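Local coordinates for putative hemin ABC transport system, membrane protein (Burkholderia cenocepacia J2315, PDB 5B57), which probably moves heme across the bacterial inner membrane as the transmembrane subunit of an ABC importer of the FecCD permease family, at residues G122-A127 and R288-A293; V257-E262 and I329-A334; L340-A345 and I358-L363. All coordinates share one frame; numbering follows the deposited sequence.

Interaction 1 of 3, residues G122-A127 and R288-A293; sequences GAAMQA and RRVLVA
Met125 and Leu291 meet where helix 94-128 faces helix 283-305, and Met125 shows how a bent side chain can meet a neighbouring helix through a single atom. From CB its CG turns away from the carbonyl carbon and lies beside the backbone N (chi1 -68°); neither CB nor CG touches 288-293. The sulfur is what makes the contact: SD lies 3.7 Å from CD2 of Leu291. The bend at chi2 places the sulfur; the one at chi3 then turns CE away, so that it ends farther from CD2 than SD does. The two side chains cross at about a right angle and touch through one atom of each. The Leu291 CB bond points away from the other helix, and only its CD2 branch reaches back.

One residue earlier on each helix, Ala124 and Val290 meet directly, their CA atoms 7.0 Å apart. Val290 CG1, anti to the backbone N (chi1 178°), lies 3.9 Å from Ala124 CB. No hydrogen bond links the two segments; the contact is purely apolar and buried.

Leu259 of helix 242-260 packs against both Ala124 and Val290, making this a three-helix junction, while Val139, in a loop, touches both Met125 and Leu291. Beyond this interface, Gln126 is hydrogen-bonded through OE1 to Arg320 and through NE2 to the carbonyl of Gly312, tying helix 94-128 to helix 311-323.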
loop_
_atom_site.group_PDB
_atom_site.type_symbol
_atom_site.label_atom_id
_atom_site.label_comp_id
_atom_site.label_asym_id
_atom_site.label_seq_id
_atom_site.Cartn_x
_atom_site.Cartn_y
_atom_site.Cartn_z
ATOM N N GLY A 122 -16.074 -3.961 -11.456
ATOM C CA GLY A 122 -15.013 -4.286 -10.510
ATOM C C GLY A 122 -13.771 -4.810 -11.207
ATOM O O GLY A 122 -12.641 -4.386 -10.912
ATOM N N ALA A 123 -13.971 -5.752 -12.141
ATOM C CA ALA A 123 -12.891 -6.227 -12.995
ATOM C C ALA A 123 -12.142 -5.064 -13.643
ATOM O O ALA A 123 -10.904 -5.041 -13.656
ATOM C CB ALA A 123 -13.454 -7.176 -14.046
ATOM N N ALA A 124 -12.877 -4.072 -14.156
ATOM C CA ALA A 124 -12.220 -2.930 -14.776
ATOM C C ALA A 124 -11.428 -2.134 -13.751
ATOM O O ALA A 124 -10.238 -1.855 -13.951
ATOM C CB ALA A 124 -13.242 -2.038 -15.480
ATOM N N MET A 125 -12.059 -1.783 -12.628
ATOM C CA MET A 125 -11.371 -0.965 -11.629
ATOM C C MET A 125 -10.169 -1.685 -11.034
ATOM O O MET A 125 -9.145 -1.052 -10.758
ATOM C CB MET A 125 -12.333 -0.558 -10.533
ATOM C CG MET A 125 -13.378 0.411 -11.026
ATOM S SD MET A 125 -12.862 2.091 -10.708
ATOM C CE MET A 125 -12.697 2.036 -8.924
ATOM N N GLN A 126 -10.265 -3.004 -10.828
ATOM C CA GLN A 126 -9.129 -3.730 -10.261
ATOM C C GLN A 126 -7.966 -3.806 -11.240
ATOM O O GLN A 126 -6.795 -3.785 -10.833
ATOM C CB GLN A 126 -9.568 -5.118 -9.841
ATOM C CG GLN A 126 -10.343 -5.061 -8.564
ATOM C CD GLN A 126 -11.401 -6.125 -8.465
ATOM O OE1 GLN A 126 -11.118 -7.325 -8.581
ATOM N NE2 GLN A 126 -12.635 -5.698 -8.230
ATOM N N ALA A 127 -8.263 -3.895 -12.536
ATOM C CA ALA A 127 -7.222 -3.694 -13.539
ATOM C C ALA A 127 -6.693 -2.272 -13.468
ATOM O O ALA A 127 -5.506 -2.050 -13.234
ATOM C CB ALA A 127 -7.746 -4.009 -14.940
ATOM N N ARG A 288 -9.621 7.998 -17.418
ATOM C CA ARG A 288 -10.878 8.735 -17.421
ATOM C C ARG A 288 -11.999 7.942 -18.078
ATOM O O ARG A 288 -13.144 8.045 -17.654
ATOM C CB ARG A 288 -10.688 10.101 -18.095
ATOM C CG ARG A 288 -11.975 10.855 -18.417
ATOM C CD ARG A 288 -11.724 12.258 -19.035
ATOM N NE ARG A 288 -12.817 13.187 -18.697
ATOM C CZ ARG A 288 -12.850 14.491 -18.995
ATOM N NH1 ARG A 288 -13.893 15.229 -18.621
ATOM N NH2 ARG A 288 -11.850 15.065 -19.666
ATOM N N ARG A 289 -11.700 7.117 -19.076
ATOM C CA ARG A 289 -12.773 6.422 -19.784
ATOM C C ARG A 289 -13.371 5.316 -18.933
ATOM O O ARG A 289 -14.586 5.114 -18.940
ATOM C CB ARG A 289 -12.262 5.887 -21.124
ATOM C CG ARG A 289 -12.340 6.965 -22.205
ATOM C CD ARG A 289 -11.993 6.491 -23.607
ATOM N NE ARG A 289 -10.587 6.094 -23.717
ATOM C CZ ARG A 289 -9.858 6.175 -24.832
ATOM N NH1 ARG A 289 -8.588 5.781 -24.814
ATOM N NH2 ARG A 289 -10.389 6.658 -25.955
ATOM N N VAL A 290 -12.540 4.614 -18.165
ATOM C CA VAL A 290 -13.037 3.599 -17.237
ATOM C C VAL A 290 -13.894 4.232 -16.142
ATOM O O VAL A 290 -15.019 3.786 -15.871
ATOM C CB VAL A 290 -11.855 2.813 -16.657
ATOM C CG1 VAL A 290 -12.332 1.795 -15.656
ATOM C CG2 VAL A 290 -11.099 2.164 -17.790
ATOM N N LEU A 291 -13.382 5.288 -15.500
ATOM C CA LEU A 291 -14.129 5.953 -14.423
ATOM C C LEU A 291 -15.511 6.435 -14.882
ATOM O O LEU A 291 -16.529 6.162 -14.231
ATOM C CB LEU A 291 -13.310 7.112 -13.881
ATOM C CG LEU A 291 -12.079 6.536 -13.206
ATOM C CD1 LEU A 291 -11.281 7.659 -12.605
ATOM C CD2 LEU A 291 -12.528 5.517 -12.153
ATOM N N VAL A 292 -15.569 7.166 -15.996
ATOM C CA VAL A 292 -16.878 7.566 -16.496
ATOM C C VAL A 292 -17.716 6.338 -16.856
ATOM O O VAL A 292 -18.930 6.327 -16.625
ATOM C CB VAL A 292 -16.745 8.560 -17.671
ATOM C CG1 VAL A 292 -15.925 7.994 -18.712
ATOM C CG2 VAL A 292 -18.054 8.804 -18.304
ATOM N N ALA A 293 -17.104 5.257 -17.348
ATOM C CA ALA A 293 -17.942 4.089 -17.635
ATOM C C ALA A 293 -18.390 3.396 -16.351
ATOM O O ALA A 293 -19.556 2.998 -16.237
ATOM C CB ALA A 293 -17.233 3.104 -18.560
#

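Interaction 2 of 3, residues V257-E262 and I329-A334; sequences VLLVRE and IVLPGA
Helix-helix packing in the transmembrane bundle of a FecCD permease brings Leu331 against Leu259 and Val260, at the point where helix 242-260 comes to its C-terminal end. Here one residue on helix 327-352 reaches across to two consecutive residues on the other helix, a simple way of filling an interface with a single branched side chain. Leu331 has its CB bond directed at the opposing segment, and CG stands opposite the backbone N across the first torsion (chi1 -172°), which carries the two methyl branches outward from their own helix. They then divide the work. CD1 comes over the base of Leu259, 3.7 Å from its CB, and lies 4.1 Å from Leu259 CD1 as well, with the two leucines crossing at about a right angle. CD2 serves Val260 instead.

The backbones stay apart: the closest CA atoms, those of Val260 and Leu331, are 7.5 Å from each other, and no hydrogen bond passes between the segments. Apolar side chains alone make the contact. Helix 327-352 is kinked at Pro332, whose ring nitrogen has no hydrogen to give to the turn before; the helix resumes its regular bonding with Gly333 N to Ile329 O. On the other side the chain leaves the helix after Val260, and Glu262 takes the N-cap position of helix 263-269.

Helix 94-128 closes the side of the contact, with Thr121 against Leu259 and Ala120 against Leu331. Of the two residues gripped by Leu331, Leu259 is buried and Val260 partly exposed. The outer methyl contact runs from Leu331 CD2 to Val260 CG2, the valine branch lying beside its own backbone N, at 3.7 Å.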
loop_
_atom_site.group_PDB
_atom_site.type_symbol
_atom_site.label_atom_id
_atom_site.label_comp_id
_atom_site.label_asym_id
_atom_site.label_seq_id
_atom_site.Cartn_x
_atom_site.Cartn_y
_atom_site.Cartn_z
ATOM N N VAL A 257 -20.379 -1.573 -22.508
ATOM C CA VAL A 257 -19.744 -1.502 -23.826
ATOM C C VAL A 257 -18.416 -0.758 -23.735
ATOM O O VAL A 257 -17.389 -1.215 -24.256
ATOM C CB VAL A 257 -20.701 -0.855 -24.850
ATOM C CG1 VAL A 257 -19.924 -0.212 -25.982
ATOM C CG2 VAL A 257 -21.661 -1.894 -25.411
ATOM N N LEU A 258 -18.410 0.378 -23.027
ATOM C CA LEU A 258 -17.210 1.211 -22.942
ATOM C C LEU A 258 -16.046 0.490 -22.271
ATOM O O LEU A 258 -14.879 0.751 -22.596
ATOM C CB LEU A 258 -17.518 2.487 -22.175
ATOM C CG LEU A 258 -18.540 3.461 -22.718
ATOM C CD1 LEU A 258 -18.641 4.574 -21.701
ATOM C CD2 LEU A 258 -18.051 3.976 -24.054
ATOM N N LEU A 259 -16.331 -0.398 -21.312
ATOM C CA LEU A 259 -15.258 -1.163 -20.679
ATOM C C LEU A 259 -14.657 -2.171 -21.655
ATOM O O LEU A 259 -13.437 -2.208 -21.841
ATOM C CB LEU A 259 -15.766 -1.867 -19.418
ATOM C CG LEU A 259 -16.153 -0.951 -18.229
ATOM C CD1 LEU A 259 -16.600 -1.752 -16.999
ATOM C CD2 LEU A 259 -15.022 0.014 -17.897
ATOM N N VAL A 260 -15.512 -2.973 -22.313
ATOM C CA VAL A 260 -15.079 -3.930 -23.330
ATOM C C VAL A 260 -14.172 -3.263 -24.367
ATOM O O VAL A 260 -13.175 -3.847 -24.812
ATOM C CB VAL A 260 -16.285 -4.585 -24.024
ATOM C CG1 VAL A 260 -15.801 -5.529 -25.099
ATOM C CG2 VAL A 260 -17.185 -5.315 -23.026
ATOM N N ARG A 261 -14.512 -2.041 -24.783
ATOM C CA ARG A 261 -13.664 -1.332 -25.736
ATOM C C ARG A 261 -12.305 -0.961 -25.157
ATOM O O ARG A 261 -11.540 -0.283 -25.850
ATOM C CB ARG A 261 -14.374 -0.073 -26.242
ATOM C CG ARG A 261 -15.317 -0.266 -27.458
ATOM C CD ARG A 261 -16.378 -1.392 -27.298
ATOM N NE ARG A 261 -17.144 -1.623 -28.532
ATOM C CZ ARG A 261 -17.962 -2.658 -28.755
ATOM N NH1 ARG A 261 -18.141 -3.593 -27.831
ATOM N NH2 ARG A 261 -18.604 -2.765 -29.917
ATOM N N GLU A 262 -11.992 -1.372 -23.912
ATOM C CA GLU A 262 -10.737 -1.062 -23.230
ATOM C C GLU A 262 -10.065 -2.318 -22.677
ATOM O O GLU A 262 -9.180 -2.223 -21.814
ATOM C CB GLU A 262 -10.967 -0.061 -22.092
ATOM C CG GLU A 262 -11.569 1.283 -22.512
ATOM C CD GLU A 262 -10.607 2.136 -23.329
ATOM O OE1 GLU A 262 -9.381 1.965 -23.157
ATOM O OE2 GLU A 262 -11.071 2.969 -24.146
ATOM N N ILE A 329 -11.022 -12.240 -20.869
ATOM C CA ILE A 329 -11.815 -13.259 -20.178
ATOM C C ILE A 329 -12.528 -12.685 -18.954
ATOM O O ILE A 329 -13.700 -12.977 -18.706
ATOM C CB ILE A 329 -10.916 -14.439 -19.757
ATOM C CG1 ILE A 329 -10.314 -15.103 -20.973
ATOM C CG2 ILE A 329 -11.692 -15.442 -18.912
ATOM C CD1 ILE A 329 -9.003 -15.856 -20.679
ATOM N N VAL A 330 -11.825 -11.889 -18.146
ATOM C CA VAL A 330 -12.292 -11.615 -16.789
ATOM C C VAL A 330 -13.526 -10.723 -16.805
ATOM O O VAL A 330 -14.424 -10.882 -15.973
ATOM C CB VAL A 330 -11.169 -10.996 -15.946
ATOM C CG1 VAL A 330 -11.753 -10.370 -14.658
ATOM C CG2 VAL A 330 -10.107 -12.023 -15.655
ATOM N N LEU A 331 -13.596 -9.766 -17.749
ATOM C CA LEU A 331 -14.684 -8.791 -17.691
ATOM C C LEU A 331 -16.032 -9.412 -18.028
ATOM O O LEU A 331 -16.988 -9.194 -17.262
ATOM C CB LEU A 331 -14.360 -7.582 -18.569
ATOM C CG LEU A 331 -15.385 -6.460 -18.372
ATOM C CD1 LEU A 331 -14.686 -5.143 -18.153
ATOM C CD2 LEU A 331 -16.299 -6.339 -19.572
ATOM N N PRO A 332 -16.193 -10.192 -19.105
ATOM C CA PRO A 332 -17.425 -10.991 -19.232
ATOM C C PRO A 332 -17.524 -12.111 -18.207
ATOM O O PRO A 332 -18.639 -12.462 -17.796
ATOM C CB PRO A 332 -17.334 -11.553 -20.658
ATOM C CG PRO A 332 -15.907 -11.609 -20.929
ATOM C CD PRO A 332 -15.313 -10.395 -20.270
ATOM N N GLY A 333 -16.386 -12.696 -17.810
ATOM C CA GLY A 333 -16.405 -13.742 -16.804
ATOM C C GLY A 333 -16.944 -13.249 -15.483
ATOM O O GLY A 333 -17.806 -13.885 -14.871
ATOM N N ALA A 334 -16.456 -12.097 -15.030
ATOM C CA ALA A 334 -16.878 -11.598 -13.735
ATOM C C ALA A 334 -18.344 -11.171 -13.760
ATOM O O ALA A 334 -19.084 -11.389 -12.788
ATOM C CB ALA A 334 -15.974 -10.449 -13.313
#

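Interaction 3 of 3, residues L340-A345 and I358-L363; sequences LLTLAA and IPLGVL
The backbones come close where helix 327-352 meets the start of helix 360-378: the CA atoms of Ala345 and Leu363 are 5.8 Å apart. These are the last two helices of the FecCD permease fold, joined by a short connection, and their contact illustrates how a small residue lets two consecutive helices approach. Ala345 is the focus. Its methyl points at the other segment and is met by two leucines one helical turn apart.

Leu360 extends its CG opposite the backbone N (chi1 -169°), sending its CD1 branch against the methyl and carbonyl group of Ala345. CD1 is 3.8 Å from Ala345 CB and 3.7 Å from Ala345 C, so the leucine methyl packs on the peptide as much as on the side chain. Leu363 takes the neighbouring position, its CG 3.7 Å from Ala345 O and its CB 4.2 Å from Ala345 CB. These are van der Waals contacts; no hydrogen bond joins the two segments.

Pro359 occupies the N-cap position of helix 360-378, and within the segment the first turn has a weak bond from Val362 N to Pro359 O. Backbone hydrogen bonds of Leu360 with Gly235 and of Gly361 with Leu234 tie this helix start to the end of helix 223-234 and the residue after it. Away from the contact, Pro359 and Val362 pack on Phe219 and Leu216 of the second subunit, another copy of this protein.

A turn before Ala345, Thr342 adds a looser touch, 4.3 Å from its CG2 to Leu360 CD2. Its hydroxyl is engaged within its own helix, OG1 being hydrogen-bonded to the carbonyl O of Gly338.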
loop_
_atom_site.group_PDB
_atom_site.type_symbol
_atom_site.label_atom_id
_atom_site.label_comp_id
_atom_site.label_asym_id
_atom_site.label_seq_id
_atom_site.Cartn_x
_atom_site.Cartn_y
_atom_site.Cartn_z
ATOM N N LEU A 340 -24.643 -14.398 -11.546
ATOM C CA LEU A 340 -24.960 -15.663 -10.890
ATOM C C LEU A 340 -24.977 -15.523 -9.364
ATOM O O LEU A 340 -25.887 -16.022 -8.696
ATOM C CB LEU A 340 -23.986 -16.757 -11.332
ATOM C CG LEU A 340 -24.363 -18.106 -10.727
ATOM C CD1 LEU A 340 -25.793 -18.522 -11.115
ATOM C CD2 LEU A 340 -23.376 -19.150 -11.162
ATOM N N LEU A 341 -24.002 -14.824 -8.792
ATOM C CA LEU A 341 -23.959 -14.717 -7.335
ATOM C C LEU A 341 -25.080 -13.819 -6.784
ATOM O O LEU A 341 -25.702 -14.146 -5.769
ATOM C CB LEU A 341 -22.574 -14.214 -6.892
ATOM C CG LEU A 341 -21.403 -15.187 -7.088
ATOM C CD1 LEU A 341 -20.097 -14.424 -7.112
ATOM C CD2 LEU A 341 -21.367 -16.252 -6.002
ATOM N N THR A 342 -25.342 -12.671 -7.419
ATOM C CA THR A 342 -26.378 -11.757 -6.929
ATOM C C THR A 342 -27.740 -12.429 -6.905
ATOM O O THR A 342 -28.498 -12.321 -5.935
ATOM C CB THR A 342 -26.447 -10.529 -7.825
ATOM O OG1 THR A 342 -25.155 -9.933 -7.901
ATOM C CG2 THR A 342 -27.449 -9.538 -7.291
ATOM N N LEU A 343 -28.077 -13.084 -8.008
ATOM C CA LEU A 343 -29.324 -13.820 -8.108
ATOM C C LEU A 343 -29.409 -14.921 -7.046
ATOM O O LEU A 343 -30.431 -15.074 -6.372
ATOM C CB LEU A 343 -29.399 -14.372 -9.523
ATOM C CG LEU A 343 -30.536 -15.188 -10.069
ATOM C CD1 LEU A 343 -31.797 -14.356 -10.111
ATOM C CD2 LEU A 343 -30.054 -15.547 -11.450
ATOM N N ALA A 344 -28.331 -15.692 -6.876
ATOM C CA ALA A 344 -28.282 -16.660 -5.785
ATOM C C ALA A 344 -28.549 -15.991 -4.440
ATOM O O ALA A 344 -29.221 -16.576 -3.568
ATOM C CB ALA A 344 -26.927 -17.369 -5.780
ATOM N N ALA A 345 -28.049 -14.756 -4.267
ATOM C CA ALA A 345 -28.261 -14.005 -3.031
ATOM C C ALA A 345 -29.700 -13.521 -2.877
ATOM O O ALA A 345 -30.203 -13.474 -1.743
ATOM C CB ALA A 345 -27.317 -12.818 -2.954
ATOM N N ILE A 358 -35.618 -10.262 3.129
ATOM C CA ILE A 358 -34.402 -9.829 3.837
ATOM C C ILE A 358 -33.619 -8.870 2.953
ATOM O O ILE A 358 -33.484 -9.132 1.743
ATOM C CB ILE A 358 -33.581 -11.038 4.233
ATOM C CG1 ILE A 358 -34.369 -11.946 5.178
ATOM C CG2 ILE A 358 -32.250 -10.616 4.824
ATOM C CD1 ILE A 358 -33.616 -13.184 5.498
ATOM N N PRO A 359 -33.081 -7.788 3.490
ATOM C CA PRO A 359 -32.290 -6.890 2.663
ATOM C C PRO A 359 -31.186 -7.632 1.932
ATOM O O PRO A 359 -30.523 -8.514 2.479
ATOM C CB PRO A 359 -31.725 -5.893 3.682
ATOM C CG PRO A 359 -32.831 -5.815 4.724
ATOM C CD PRO A 359 -33.355 -7.222 4.828
ATOM N N LEU A 360 -30.999 -7.277 0.659
ATOM C CA LEU A 360 -29.999 -7.958 -0.150
ATOM C C LEU A 360 -28.584 -7.670 0.347
ATOM O O LEU A 360 -27.721 -8.561 0.335
ATOM C CB LEU A 360 -30.139 -7.529 -1.608
ATOM C CG LEU A 360 -29.328 -8.374 -2.585
ATOM C CD1 LEU A 360 -29.667 -9.857 -2.434
ATOM C CD2 LEU A 360 -29.578 -7.863 -3.980
ATOM N N GLY A 361 -28.314 -6.429 0.772
ATOM C CA GLY A 361 -26.997 -6.133 1.292
ATOM C C GLY A 361 -26.594 -7.078 2.403
ATOM O O GLY A 361 -25.416 -7.413 2.541
ATOM N N VAL A 362 -27.567 -7.535 3.197
ATOM C CA VAL A 362 -27.257 -8.450 4.290
ATOM C C VAL A 362 -26.753 -9.766 3.733
ATOM O O VAL A 362 -25.765 -10.321 4.228
ATOM C CB VAL A 362 -28.476 -8.641 5.217
ATOM C CG1 VAL A 362 -28.517 -10.054 5.732
ATOM C CG2 VAL A 362 -28.410 -7.681 6.410
ATOM N N LEU A 363 -27.388 -10.260 2.662
ATOM C CA LEU A 363 -26.978 -11.531 2.066
ATOM C C LEU A 363 -25.651 -11.404 1.316
ATOM O O LEU A 363 -24.794 -12.291 1.407
ATOM C CB LEU A 363 -28.082 -12.053 1.149
ATOM C CG LEU A 363 -29.044 -13.099 1.723
ATOM C CD1 LEU A 363 -28.264 -14.301 2.122
ATOM C CD2 LEU A 363 -29.826 -12.602 2.917
#

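Interactions 1 and 2 form one continuous patch, their centres about 10 Å apart, and their segments alternate along the chain, so helices 94-128, 242-260, 283-305 and 327-352 are knitted together across long sequence separations. A salt bridge from Arg289 NE to Glu262 OE2, 3.2 Å long, joins them, and Ala123 CB packs on Val330 CG1. Interaction 3 comes later in sequence and is more local. It shares helix 327-352 with interaction 2 but lies about 23 Å from it between centres, and on the other side of the chain's centre from interaction 1. That helix thus connects the interlocked bundle to the last transmembrane helix, beside the second subunit.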